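Local coordinates for motility-associated killing factor MakB (Vibrio cholerae serotype O1, PDB 6W1W), which probably acts as one component of a three-part cytotoxin structurally related to alpha-pore-forming toxins, at residues V49-R54 with A143-D148; Q102-L107 with E296-L301; Q194-I199 with S213-L218. One frame throughout, in Å; residues are numbered along the deposited sequence.

Interaction 1 of 3, residues V49-R54 with A143-D148; sequences VEVRSR and ASSIQD
Helices 49-54 and 143-148 run nearly antiparallel, at 168°, with their axes 9.2 Å apart at closest approach. Val51 and Ser145 face each other at the nearest backbone point, their CA atoms 6.1 Å apart. Ser145 is buried between the helices and meets Glu50, Val51 and Arg54. Its OG donates a hydrogen bond to Glu50 OE2 at 2.8 Å, arriving from above the carboxylate plane, 36° out of it. A chi1 of -166° swings Glu50 CG away from its own N, and the chain, extended beyond CG, carries OE2 to Ser145 and lays CB, CG and CD alongside the same hydroxyl. This is the long helical bundle of a toxin that resembles the alpha-pore-forming toxins, and the contact ties helix 46-66 to helix 100-151 well away from the centre of the chain. OE2 has a second partner one turn further along its own helix: Arg54 NH2 forms a salt bridge to it at 2.8 Å. The salt bridge is consistent with the placing of the guanidinium, with Ser145 CB over one of its faces, 4.1 Å above the plane and offset toward the rim. Asp148 brings a like charge near this pair, with OD2 4.3 Å from Glu50 OE2; Arg54, paired with Glu50, probably eases the repulsion. Beside the polar group the contact turns apolar. Val51 CG2 meets Ile146 CG2 at 3.5 Å, the two side chains crossing at a slant. Val51 also rests on Leu142, while Ile146 reaches across to Thr259 and Ile263 of helix 251-270.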
ATOM      1  N   VAL A  49      -9.238  24.389  14.979  1.00140.04           N
ATOM      2  CA  VAL A  49     -10.091  24.724  13.841  1.00131.49           C
ATOM      3  C   VAL A  49      -9.268  24.725  12.561  1.00120.67           C
ATOM      4  O   VAL A  49      -9.732  24.289  11.500  1.00105.26           O
ATOM      5  CB  VAL A  49     -10.791  26.079  14.068  1.00118.96           C
ATOM      6  CG1 VAL A  49     -11.801  26.354  12.961  1.00114.24           C
ATOM      7  CG2 VAL A  49     -11.472  26.107  15.428  1.00119.54           C
ATOM      8  N   GLU A  50      -8.020  25.189  12.654  1.00107.42           N
ATOM      9  CA  GLU A  50      -7.108  25.127  11.519  1.00106.64           C
ATOM     10  C   GLU A  50      -6.794  23.683  11.140  1.00102.64           C
ATOM     11  O   GLU A  50      -6.732  23.347   9.952  1.00102.34           O
ATOM     12  CB  GLU A  50      -5.829  25.896  11.850  1.00118.39           C
ATOM     13  CG  GLU A  50      -4.932  26.189  10.660  1.00142.80           C
ATOM     14  CD  GLU A  50      -3.784  27.111  11.021  1.00157.00           C
ATOM     15  OE1 GLU A  50      -4.044  28.291  11.340  1.00161.06           O
ATOM     16  OE2 GLU A  50      -2.622  26.651  10.996  1.00158.22           O
ATOM     17  N   VAL A  51      -6.609  22.812  12.135  1.00108.01           N
ATOM     18  CA  VAL A  51      -6.246  21.425  11.849  1.00108.13           C
ATOM     19  C   VAL A  51      -7.411  20.686  11.200  1.00101.81           C
ATOM     20  O   VAL A  51      -7.220  19.890  10.272  1.00102.09           O
ATOM     21  CB  VAL A  51      -5.761  20.723  13.133  1.00114.16           C
ATOM     22  CG1 VAL A  51      -5.952  19.224  13.041  1.00 94.16           C
ATOM     23  CG2 VAL A  51      -4.301  21.036  13.372  1.00112.29           C
ATOM     24  N   ARG A  52      -8.634  20.938  11.674  1.00107.09           N
ATOM     25  CA  ARG A  52      -9.803  20.305  11.072  1.00114.29           C
ATOM     26  C   ARG A  52      -9.915  20.656   9.596  1.00119.28           C
ATOM     27  O   ARG A  52     -10.245  19.798   8.767  1.00120.07           O
ATOM     28  CB  ARG A  52     -11.075  20.723  11.811  1.00121.02           C
ATOM     29  CG  ARG A  52     -11.885  19.569  12.374  1.00118.33           C
ATOM     30  CD  ARG A  52     -13.170  20.059  13.032  1.00115.96           C
ATOM     31  NE  ARG A  52     -12.958  21.280  13.802  1.00119.09           N
ATOM     32  CZ  ARG A  52     -12.444  21.316  15.027  1.00135.31           C
ATOM     33  NH1 ARG A  52     -12.290  22.474  15.650  1.00132.22           N
ATOM     34  NH2 ARG A  52     -12.081  20.193  15.629  1.00152.78           N
ATOM     35  N   SER A  53      -9.636  21.914   9.248  1.00113.09           N
ATOM     36  CA  SER A  53      -9.697  22.329   7.852  1.00104.36           C
ATOM     37  C   SER A  53      -8.649  21.611   7.015  1.00117.86           C
ATOM     38  O   SER A  53      -8.956  21.100   5.934  1.00135.34           O
ATOM     39  CB  SER A  53      -9.518  23.842   7.748  1.00106.96           C
ATOM     40  OG  SER A  53     -10.598  24.512   8.370  1.00127.02           O
ATOM     41  N   ARG A  54      -7.407  21.551   7.501  1.00 97.49           N
ATOM     42  CA  ARG A  54      -6.335  20.991   6.688  1.00 96.43           C
ATOM     43  C   ARG A  54      -6.450  19.481   6.516  1.00112.13           C
ATOM     44  O   ARG A  54      -5.863  18.936   5.575  1.00114.53           O
ATOM     45  CB  ARG A  54      -4.982  21.371   7.281  1.00 97.32           C
ATOM     46  CG  ARG A  54      -4.877  22.850   7.581  1.00112.94           C
ATOM     47  CD  ARG A  54      -3.464  23.381   7.483  1.00115.89           C
ATOM     48  NE  ARG A  54      -3.412  24.776   7.910  1.00123.71           N
ATOM     49  CZ  ARG A  54      -2.354  25.566   7.773  1.00127.03           C
ATOM     50  NH1 ARG A  54      -1.246  25.107   7.211  1.00121.70           N
ATOM     51  NH2 ARG A  54      -2.407  26.822   8.197  1.00125.41           N
ATOM     52  N   ALA A 143       1.280  19.317  10.059  1.00 96.83           N
ATOM     53  CA  ALA A 143       2.430  19.349  10.956  1.00105.09           C
ATOM     54  C   ALA A 143       2.702  20.763  11.447  1.00114.89           C
ATOM     55  O   ALA A 143       2.887  20.995  12.647  1.00110.51           O
ATOM     56  CB  ALA A 143       3.660  18.778  10.251  1.00 91.82           C
ATOM     57  N   SER A 144       2.731  21.726  10.522  1.00119.81           N
ATOM     58  CA  SER A 144       2.938  23.117  10.907  1.00117.38           C
ATOM     59  C   SER A 144       1.791  23.627  11.774  1.00116.30           C
ATOM     60  O   SER A 144       2.006  24.430  12.690  1.00100.89           O
ATOM     61  CB  SER A 144       3.103  23.980   9.654  1.00124.65           C
ATOM     62  OG  SER A 144       3.314  25.346   9.981  1.00132.59           O
ATOM     63  N   SER A 145       0.570  23.144  11.521  1.00106.80           N
ATOM     64  CA  SER A 145      -0.602  23.673  12.210  1.00107.93           C
ATOM     65  C   SER A 145      -0.677  23.184  13.656  1.00112.15           C
ATOM     66  O   SER A 145      -1.011  23.964  14.559  1.00102.85           O
ATOM     67  CB  SER A 145      -1.867  23.301  11.438  1.00116.28           C
ATOM     68  OG  SER A 145      -2.981  24.040  11.900  1.00121.04           O
ATOM     69  N   ILE A 146      -0.387  21.900  13.900  1.00112.79           N
ATOM     70  CA  ILE A 146      -0.360  21.405  15.278  1.00115.35           C
ATOM     71  C   ILE A 146       0.819  22.002  16.034  1.00108.98           C
ATOM     72  O   ILE A 146       0.719  22.306  17.227  1.00105.60           O
ATOM     73  CB  ILE A 146      -0.326  19.864  15.315  1.00109.42           C
ATOM     74  CG1 ILE A 146       0.898  19.325  14.567  1.00117.03           C
ATOM     75  CG2 ILE A 146      -1.612  19.272  14.764  1.00107.98           C
ATOM     76  CD1 ILE A 146       0.791  17.874  14.149  1.00107.78           C
ATOM     77  N   GLN A 147       1.947  22.201  15.344  1.00114.01           N
ATOM     78  CA  GLN A 147       3.127  22.798  15.959  1.00106.37           C
ATOM     79  C   GLN A 147       2.815  24.139  16.605  1.00111.05           C
ATOM     80  O   GLN A 147       3.406  24.485  17.634  1.00119.85           O
ATOM     81  CB  GLN A 147       4.228  22.963  14.909  1.00111.73           C
ATOM     82  CG  GLN A 147       5.500  22.192  15.202  1.00116.18           C
ATOM     83  CD  GLN A 147       6.208  22.702  16.438  1.00132.99           C
ATOM     84  OE1 GLN A 147       6.106  23.878  16.781  1.00143.45           O
ATOM     85  NE2 GLN A 147       6.923  21.814  17.122  1.00131.50           N
ATOM     86  N   ASP A 148       1.899  24.912  16.020  1.00109.01           N
ATOM     87  CA  ASP A 148       1.494  26.163  16.651  1.00126.32           C
ATOM     88  C   ASP A 148       0.763  25.904  17.961  1.00122.00           C
ATOM     89  O   ASP A 148       0.966  26.629  18.941  1.00125.12           O
ATOM     90  CB  ASP A 148       0.620  26.981  15.700  1.00135.39           C
ATOM     91  CG  ASP A 148       1.395  27.510  14.512  1.00116.44           C
ATOM     92  OD1 ASP A 148       2.537  27.976  14.709  1.00109.20           O
ATOM     93  OD2 ASP A 148       0.868  27.445  13.383  1.00106.28           O
TER

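Interaction 2 of 3, residues Q102-L107 with E296-L301; sequences QWIECL and ELINAL
One end of the elongated helical bundle is held here by an apolar antiparallel helix pair, with Ile104 and Leu107 of 102-107 set against Ile298 and Leu301 of 296-301. The axes lie 10.0 Å apart at closest approach and cross at -154°; Ile104 and Ile298 are the nearest residues by CA. Ile104 reaches toward Leu301 with its longer branch: CG1 stands anti to the carbonyl carbon (chi1 -53°) and comes within 3.7 Å of Leu301 CB, the two side chains lying alongside, running opposite ways. Ile298 does the same from the other helix, running its CG1 alongside Leu107 CB at 3.6 Å. Between these two contacts the shorter branches of the isoleucines meet more loosely, Ile104 CG2 to Ile298 CG2 at 4.2 Å. Trp103 adds its CB, 4.0 Å from Leu301 CD1, while its ring leads away from the other helix. No hydrogen bond crosses the contact. Trp103 goes on to touch Thr98 and Leu313 of helix 311-314, Leu301 packs on Leu310 in the loop just before that helix, and Cys106 links helix 100-151 to Cys90 of helix 69-90 through a disulfide.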
ATOM      1  N   GLN A 102       5.957 -15.677 -40.995  1.00143.39           N
ATOM      2  CA  GLN A 102       4.952 -15.768 -39.939  1.00137.36           C
ATOM      3  C   GLN A 102       5.572 -15.556 -38.564  1.00125.49           C
ATOM      4  O   GLN A 102       4.935 -14.978 -37.674  1.00115.11           O
ATOM      5  CB  GLN A 102       4.246 -17.120 -40.007  1.00147.58           C
ATOM      6  CG  GLN A 102       3.552 -17.389 -41.330  1.00165.74           C
ATOM      7  CD  GLN A 102       3.091 -18.827 -41.461  1.00181.59           C
ATOM      8  OE1 GLN A 102       3.191 -19.613 -40.518  1.00178.69           O
ATOM      9  NE2 GLN A 102       2.585 -19.181 -42.638  1.00191.46           N
ATOM     10  N   TRP A 103       6.808 -16.023 -38.367  1.00127.32           N
ATOM     11  CA  TRP A 103       7.485 -15.786 -37.097  1.00128.97           C
ATOM     12  C   TRP A 103       7.681 -14.296 -36.845  1.00127.00           C
ATOM     13  O   TRP A 103       7.477 -13.818 -35.724  1.00128.50           O
ATOM     14  CB  TRP A 103       8.831 -16.514 -37.062  1.00142.07           C
ATOM     15  CG  TRP A 103       8.744 -17.982 -36.718  1.00141.71           C
ATOM     16  CD1 TRP A 103       9.101 -19.033 -37.514  1.00149.96           C
ATOM     17  CD2 TRP A 103       8.270 -18.551 -35.492  1.00125.03           C
ATOM     18  NE1 TRP A 103       8.879 -20.220 -36.858  1.00136.83           N
ATOM     19  CE2 TRP A 103       8.369 -19.952 -35.615  1.00131.50           C
ATOM     20  CE3 TRP A 103       7.770 -18.013 -34.303  1.00124.66           C
ATOM     21  CZ2 TRP A 103       7.987 -20.819 -34.595  1.00133.05           C
ATOM     22  CZ3 TRP A 103       7.393 -18.875 -33.290  1.00125.49           C
ATOM     23  CH2 TRP A 103       7.502 -20.263 -33.443  1.00133.03           C
ATOM     24  N   ILE A 104       8.065 -13.542 -37.878  1.00133.73           N
ATOM     25  CA  ILE A 104       8.282 -12.109 -37.708  1.00124.02           C
ATOM     26  C   ILE A 104       6.966 -11.395 -37.438  1.00118.80           C
ATOM     27  O   ILE A 104       6.889 -10.525 -36.564  1.00102.77           O
ATOM     28  CB  ILE A 104       8.997 -11.519 -38.934  1.00108.02           C
ATOM     29  CG1 ILE A 104      10.267 -12.310 -39.247  1.00115.62           C
ATOM     30  CG2 ILE A 104       9.347 -10.072 -38.673  1.00106.85           C
ATOM     31  CD1 ILE A 104      11.115 -11.708 -40.349  1.00111.80           C
ATOM     32  N   GLU A 105       5.912 -11.747 -38.179  1.00119.30           N
ATOM     33  CA  GLU A 105       4.604 -11.144 -37.933  1.00120.33           C
ATOM     34  C   GLU A 105       4.125 -11.437 -36.519  1.00115.92           C
ATOM     35  O   GLU A 105       3.521 -10.574 -35.870  1.00114.80           O
ATOM     36  CB  GLU A 105       3.590 -11.647 -38.960  1.00132.28           C
ATOM     37  CG  GLU A 105       3.944 -11.300 -40.398  1.00157.49           C
ATOM     38  CD  GLU A 105       2.907 -11.791 -41.387  1.00165.76           C
ATOM     39  OE1 GLU A 105       1.868 -12.323 -40.944  1.00165.88           O
ATOM     40  OE2 GLU A 105       3.133 -11.644 -42.607  1.00162.75           O
ATOM     41  N   CYS A 106       4.398 -12.643 -36.018  1.00129.22           N
ATOM     42  CA  CYS A 106       4.025 -12.970 -34.646  1.00133.39           C
ATOM     43  C   CYS A 106       4.899 -12.225 -33.648  1.00131.23           C
ATOM     44  O   CYS A 106       4.402 -11.713 -32.638  1.00133.99           O
ATOM     45  CB  CYS A 106       4.118 -14.479 -34.417  1.00141.03           C
ATOM     46  SG  CYS A 106       2.691 -15.178 -33.556  1.00175.40           S
ATOM     47  N   LEU A 107       6.203 -12.141 -33.922  1.00122.41           N
ATOM     48  CA  LEU A 107       7.121 -11.498 -32.987  1.00114.80           C
ATOM     49  C   LEU A 107       6.784 -10.022 -32.794  1.00119.64           C
ATOM     50  O   LEU A 107       6.760  -9.526 -31.662  1.00118.79           O
ATOM     51  CB  LEU A 107       8.560 -11.661 -33.472  1.00112.50           C
ATOM     52  CG  LEU A 107       9.413 -12.675 -32.708  1.00124.89           C
ATOM     53  CD1 LEU A 107       9.480 -12.296 -31.237  1.00123.91           C
ATOM     54  CD2 LEU A 107       8.872 -14.083 -32.875  1.00102.43           C
ATOM     55  N   GLU A 296      16.157  -8.708 -30.602  1.00108.69           N
ATOM     56  CA  GLU A 296      17.282  -9.447 -31.167  1.00123.82           C
ATOM     57  C   GLU A 296      16.819 -10.596 -32.052  1.00111.21           C
ATOM     58  O   GLU A 296      17.507 -10.956 -33.013  1.00106.69           O
ATOM     59  CB  GLU A 296      18.186  -9.971 -30.049  1.00135.57           C
ATOM     60  CG  GLU A 296      18.832  -8.884 -29.199  1.00154.34           C
ATOM     61  CD  GLU A 296      19.761  -7.978 -29.992  1.00173.85           C
ATOM     62  OE1 GLU A 296      20.303  -8.425 -31.028  1.00178.53           O
ATOM     63  OE2 GLU A 296      19.950  -6.815 -29.575  1.00176.89           O
ATOM     64  N   LEU A 297      15.656 -11.180 -31.758  0.52107.24           N
ATOM     65  CA  LEU A 297      15.163 -12.276 -32.584  0.52111.12           C
ATOM     66  C   LEU A 297      14.605 -11.770 -33.912  0.52112.95           C
ATOM     67  O   LEU A 297      14.778 -12.423 -34.947  0.52112.04           O
ATOM     68  CB  LEU A 297      14.112 -13.085 -31.822  0.52110.43           C
ATOM     69  CG  LEU A 297      14.615 -14.311 -31.052  0.52112.61           C
ATOM     70  CD1 LEU A 297      15.315 -15.281 -31.995  0.52119.02           C
ATOM     71  CD2 LEU A 297      15.538 -13.931 -29.901  0.52102.85           C
ATOM     72  N   ILE A 298      13.940 -10.613 -33.906  1.00107.71           N
ATOM     73  CA  ILE A 298      13.412 -10.066 -35.152  1.00112.62           C
ATOM     74  C   ILE A 298      14.547  -9.674 -36.090  1.00113.68           C
ATOM     75  O   ILE A 298      14.508  -9.975 -37.290  1.00120.63           O
ATOM     76  CB  ILE A 298      12.479  -8.876 -34.866  1.00113.35           C
ATOM     77  CG1 ILE A 298      11.237  -9.348 -34.109  1.00106.69           C
ATOM     78  CG2 ILE A 298      12.084  -8.191 -36.163  1.00122.12           C
ATOM     79  CD1 ILE A 298      10.306  -8.225 -33.700  1.00 94.42           C
ATOM     80  N   ASN A 299      15.579  -9.014 -35.558  1.00114.05           N
ATOM     81  CA  ASN A 299      16.729  -8.644 -36.377  1.00116.08           C
ATOM     82  C   ASN A 299      17.402  -9.877 -36.967  1.00118.02           C
ATOM     83  O   ASN A 299      17.837  -9.861 -38.124  1.00133.37           O
ATOM     84  CB  ASN A 299      17.733  -7.839 -35.550  1.00125.14           C
ATOM     85  CG  ASN A 299      17.115  -6.606 -34.915  1.00140.37           C
ATOM     86  OD1 ASN A 299      15.896  -6.424 -34.930  1.00140.88           O
ATOM     87  ND2 ASN A 299      17.958  -5.755 -34.343  1.00144.42           N
ATOM     88  N   ALA A 300      17.497 -10.954 -36.185  1.00121.77           N
ATOM     89  CA  ALA A 300      18.126 -12.172 -36.683  1.00115.75           C
ATOM     90  C   ALA A 300      17.272 -12.836 -37.755  1.00112.71           C
ATOM     91  O   ALA A 300      17.803 -13.406 -38.715  1.00116.86           O
ATOM     92  CB  ALA A 300      18.391 -13.137 -35.530  1.00115.92           C
ATOM     93  N   LEU A 301      15.946 -12.778 -37.611  1.00105.29           N
ATOM     94  CA  LEU A 301      15.072 -13.329 -38.643  1.00120.42           C
ATOM     95  C   LEU A 301      15.098 -12.474 -39.904  1.00128.68           C
ATOM     96  O   LEU A 301      15.166 -13.004 -41.020  1.00110.64           O
ATOM     97  CB  LEU A 301      13.645 -13.451 -38.117  1.00109.95           C
ATOM     98  CG  LEU A 301      13.365 -14.468 -37.013  1.00101.77           C
ATOM     99  CD1 LEU A 301      12.033 -14.161 -36.351  1.00110.93           C
ATOM    100  CD2 LEU A 301      13.382 -15.892 -37.560  1.00103.77           C
TER

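Interaction 3 of 3, residues Q194-I199 with S213-L218; sequences QSMVTI and SFAGAL. With EDO (1,2-ethanediol), chain C.
Ser195 O is held by two groups of the facing strand: Leu218 N donates to it at 2.8 Å, nearly in line with the carbonyl, and Ala217 CA adds a CA-H...O contact at 3.4 Å. The return bond, Ser195 N to Leu218 O at 3.1 Å, lies in the carbonyl plane with 167° at the hydrogen, so Ser195 and Leu218 make a complete antiparallel hydrogen-bonded pair. Met196 and Ala217 follow as a non-hydrogen-bonded pair. Val197 N then donates to Gly216 O, but the bond back from Gly216 N is weak. At Ile199 and Phe214 the Ile199 N bond to Phe214 O, 3.1 Å, is sound and its reverse is again weak. These are the two strands of a beta hairpin, 193-203 and 209-220, in a protein built mainly of helices; such a hairpin is consistent with the beta-tongue seen in related alpha-pore-forming toxins. On one face Val197 CG2 lies against Leu218 CB at 3.8 Å, and both side chains rest on Ile229 of helix 225-230. A 1,2-ethanediol, probably from the crystallisation liquor, sits on this face too, its O1 weakly bonded to Ala217 O. On the other face Met196, bent at chi2 (-52°) and chi3 (-61°), folds across toward the neighbouring strand, with SD 4.0 Å from Ala217 CB. Nearby, Thr198 OG1 lies 3.7 Å from Ala215 CB. Strand 193-203 pairs on its far side with 338-346, whereas Ala215 of the outer strand bonds to Ser35 and Thr32. Main-chain bonds thus fix the register, good in both directions at Ser195 and Leu218 but with weak returns from Gly216 N and Phe214 N, while apolar contacts add to the hold on both faces.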
ATOM      1  N   GLN A 194      -8.307  -8.958   5.286  1.00115.60           N
ATOM      2  CA  GLN A 194      -8.170  -7.525   5.511  1.00106.11           C
ATOM      3  C   GLN A 194      -9.325  -7.053   6.386  1.00 95.24           C
ATOM      4  O   GLN A 194     -10.490  -7.145   5.983  1.00101.21           O
ATOM      5  CB  GLN A 194      -8.142  -6.774   4.178  1.00109.40           C
ATOM      6  CG  GLN A 194      -8.171  -5.258   4.295  1.00132.79           C
ATOM      7  CD  GLN A 194      -7.934  -4.574   2.963  1.00138.54           C
ATOM      8  OE1 GLN A 194      -7.285  -5.131   2.077  1.00138.88           O
ATOM      9  NE2 GLN A 194      -8.464  -3.362   2.810  1.00129.83           N
ATOM     10  N   SER A 195      -9.002  -6.562   7.580  1.00 86.34           N
ATOM     11  CA  SER A 195      -9.992  -6.065   8.525  1.00 93.13           C
ATOM     12  C   SER A 195      -9.626  -4.648   8.939  1.00 90.87           C
ATOM     13  O   SER A 195      -8.448  -4.337   9.140  1.00 90.65           O
ATOM     14  CB  SER A 195     -10.080  -6.963   9.767  1.00111.91           C
ATOM     15  OG  SER A 195      -9.878  -8.332   9.444  1.00 95.09           O
ATOM     16  N   MET A 196     -10.638  -3.794   9.077  1.00 89.04           N
ATOM     17  CA  MET A 196     -10.423  -2.388   9.403  1.00100.54           C
ATOM     18  C   MET A 196     -10.393  -2.209  10.916  1.00 94.47           C
ATOM     19  O   MET A 196     -11.363  -2.540  11.607  1.00 97.93           O
ATOM     20  CB  MET A 196     -11.509  -1.512   8.773  1.00105.47           C
ATOM     21  CG  MET A 196     -11.478  -1.466   7.249  1.00 96.42           C
ATOM     22  SD  MET A 196      -9.855  -1.052   6.563  1.00112.58           S
ATOM     23  CE  MET A 196      -9.580   0.576   7.257  1.00105.15           C
ATOM     24  N   VAL A 197      -9.288  -1.677  11.425  1.00 87.03           N
ATOM     25  CA  VAL A 197      -9.106  -1.468  12.856  1.00 95.74           C
ATOM     26  C   VAL A 197      -9.251   0.027  13.120  1.00 93.93           C
ATOM     27  O   VAL A 197      -8.336   0.813  12.856  1.00 81.41           O
ATOM     28  CB  VAL A 197      -7.755  -1.999  13.341  1.00 80.81           C
ATOM     29  CG1 VAL A 197      -7.613  -1.790  14.837  1.00 78.59           C
ATOM     30  CG2 VAL A 197      -7.611  -3.454  12.978  1.00 78.76           C
ATOM     31  N   THR A 198     -10.406   0.417  13.644  1.00 92.40           N
ATOM     32  CA  THR A 198     -10.623   1.780  14.106  1.00 90.68           C
ATOM     33  C   THR A 198     -10.061   1.935  15.515  1.00104.90           C
ATOM     34  O   THR A 198     -10.430   1.181  16.422  1.00115.13           O
ATOM     35  CB  THR A 198     -12.111   2.110  14.093  1.00 92.37           C
ATOM     36  OG1 THR A 198     -12.663   1.791  12.811  1.00 88.83           O
ATOM     37  CG2 THR A 198     -12.327   3.584  14.398  1.00 80.69           C
ATOM     38  N   ILE A 199      -9.165   2.899  15.698  1.00 95.98           N
ATOM     39  CA  ILE A 199      -8.703   3.323  17.017  1.00 96.87           C
ATOM     40  C   ILE A 199      -9.320   4.686  17.295  1.00 99.17           C
ATOM     41  O   ILE A 199      -9.119   5.632  16.522  1.00105.55           O
ATOM     42  CB  ILE A 199      -7.172   3.396  17.097  1.00 80.46           C
ATOM     43  CG1 ILE A 199      -6.534   2.120  16.556  1.00 79.73           C
ATOM     44  CG2 ILE A 199      -6.724   3.655  18.526  1.00 81.54           C
ATOM     45  CD1 ILE A 199      -5.020   2.187  16.514  1.00 79.68           C
ATOM     46  N   SER A 213     -10.648   9.806  15.686  1.00 83.86           N
ATOM     47  CA  SER A 213     -10.831   8.383  15.412  1.00 92.50           C
ATOM     48  C   SER A 213     -10.414   8.114  13.973  1.00 89.67           C
ATOM     49  O   SER A 213     -11.145   8.471  13.046  1.00 99.51           O
ATOM     50  CB  SER A 213     -12.281   7.963  15.650  1.00 92.92           C
ATOM     51  OG  SER A 213     -12.987   7.826  14.428  1.00 92.74           O
ATOM     52  N   PHE A 214      -9.258   7.485  13.786  1.00 89.00           N
ATOM     53  CA  PHE A 214      -8.806   7.086  12.461  1.00102.16           C
ATOM     54  C   PHE A 214      -8.664   5.571  12.403  1.00 95.79           C
ATOM     55  O   PHE A 214      -8.479   4.904  13.424  1.00 99.07           O
ATOM     56  CB  PHE A 214      -7.485   7.777  12.079  1.00104.19           C
ATOM     57  CG  PHE A 214      -6.254   7.100  12.617  1.00 95.69           C
ATOM     58  CD1 PHE A 214      -6.025   7.020  13.976  1.00111.04           C
ATOM     59  CD2 PHE A 214      -5.306   6.575  11.755  1.00107.95           C
ATOM     60  CE1 PHE A 214      -4.889   6.407  14.468  1.00129.37           C
ATOM     61  CE2 PHE A 214      -4.165   5.962  12.244  1.00123.29           C
ATOM     62  CZ  PHE A 214      -3.959   5.880  13.601  1.00127.24           C
ATOM     63  N   ALA A 215      -8.756   5.034  11.188  1.00 90.90           N
ATOM     64  CA  ALA A 215      -8.835   3.599  10.965  1.00 85.26           C
ATOM     65  C   ALA A 215      -7.731   3.145  10.021  1.00 84.78           C
ATOM     66  O   ALA A 215      -7.058   3.949   9.375  1.00 91.94           O
ATOM     67  CB  ALA A 215     -10.204   3.204  10.400  1.00 72.27           C
ATOM     68  N   GLY A 216      -7.563   1.830   9.939  1.00 92.10           N
ATOM     69  CA  GLY A 216      -6.524   1.250   9.110  1.00 93.72           C
ATOM     70  C   GLY A 216      -6.695  -0.248   9.018  1.00106.98           C
ATOM     71  O   GLY A 216      -7.356  -0.870   9.857  1.00121.63           O
ATOM     72  N   ALA A 217      -6.085  -0.821   7.983  1.00 90.65           N
ATOM     73  CA  ALA A 217      -6.245  -2.237   7.686  1.00 85.46           C
ATOM     74  C   ALA A 217      -5.207  -3.070   8.422  1.00102.57           C
ATOM     75  O   ALA A 217      -4.050  -2.665   8.571  1.00 89.22           O
ATOM     76  CB  ALA A 217      -6.135  -2.496   6.185  1.00 92.02           C
ATOM     77  N   LEU A 218      -5.640  -4.242   8.881  1.00114.41           N
ATOM     78  CA  LEU A 218      -4.778  -5.239   9.496  1.00 97.52           C
ATOM     79  C   LEU A 218      -4.876  -6.518   8.675  1.00 87.29           C
ATOM     80  O   LEU A 218      -5.980  -6.949   8.324  1.00 91.58           O
ATOM     81  CB  LEU A 218      -5.187  -5.484  10.953  1.00 94.83           C
ATOM     82  CG  LEU A 218      -4.371  -6.475  11.787  1.00 99.80           C
ATOM     83  CD1 LEU A 218      -2.988  -5.926  12.096  1.00 80.66           C
ATOM     84  CD2 LEU A 218      -5.117  -6.826  13.068  1.00 98.58           C
TER
HETATM   85  C1  EDO C 401      -2.882  -0.563  12.222  1.00104.57           C
HETATM   86  O1  EDO C 401      -2.537  -1.583  11.274  1.00 84.56           O
HETATM   87  C2  EDO C 401      -4.374  -0.254  12.122  1.00116.20           C
HETATM   88  O2  EDO C 401      -4.682   0.944  12.847  1.00112.17           O

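Interactions 1 and 2 both use helix 100-151, but their centres are 61 Å apart, on opposite sides of the chain's centre, so that one long helix is anchored to helix 46-66 at one place and to helix 276-302 at the other. Interaction 2 is buried and wholly apolar; interaction 1 is partly buried and combines a small apolar patch with a charged, hydrogen-bonded group. Interaction 3 lies closer to the middle of the chain, its centre 23 Å from that of interaction 1, and is also partly buried. There main-chain bonds between strands do the joining, where the two helix pairs depend on side chains alone.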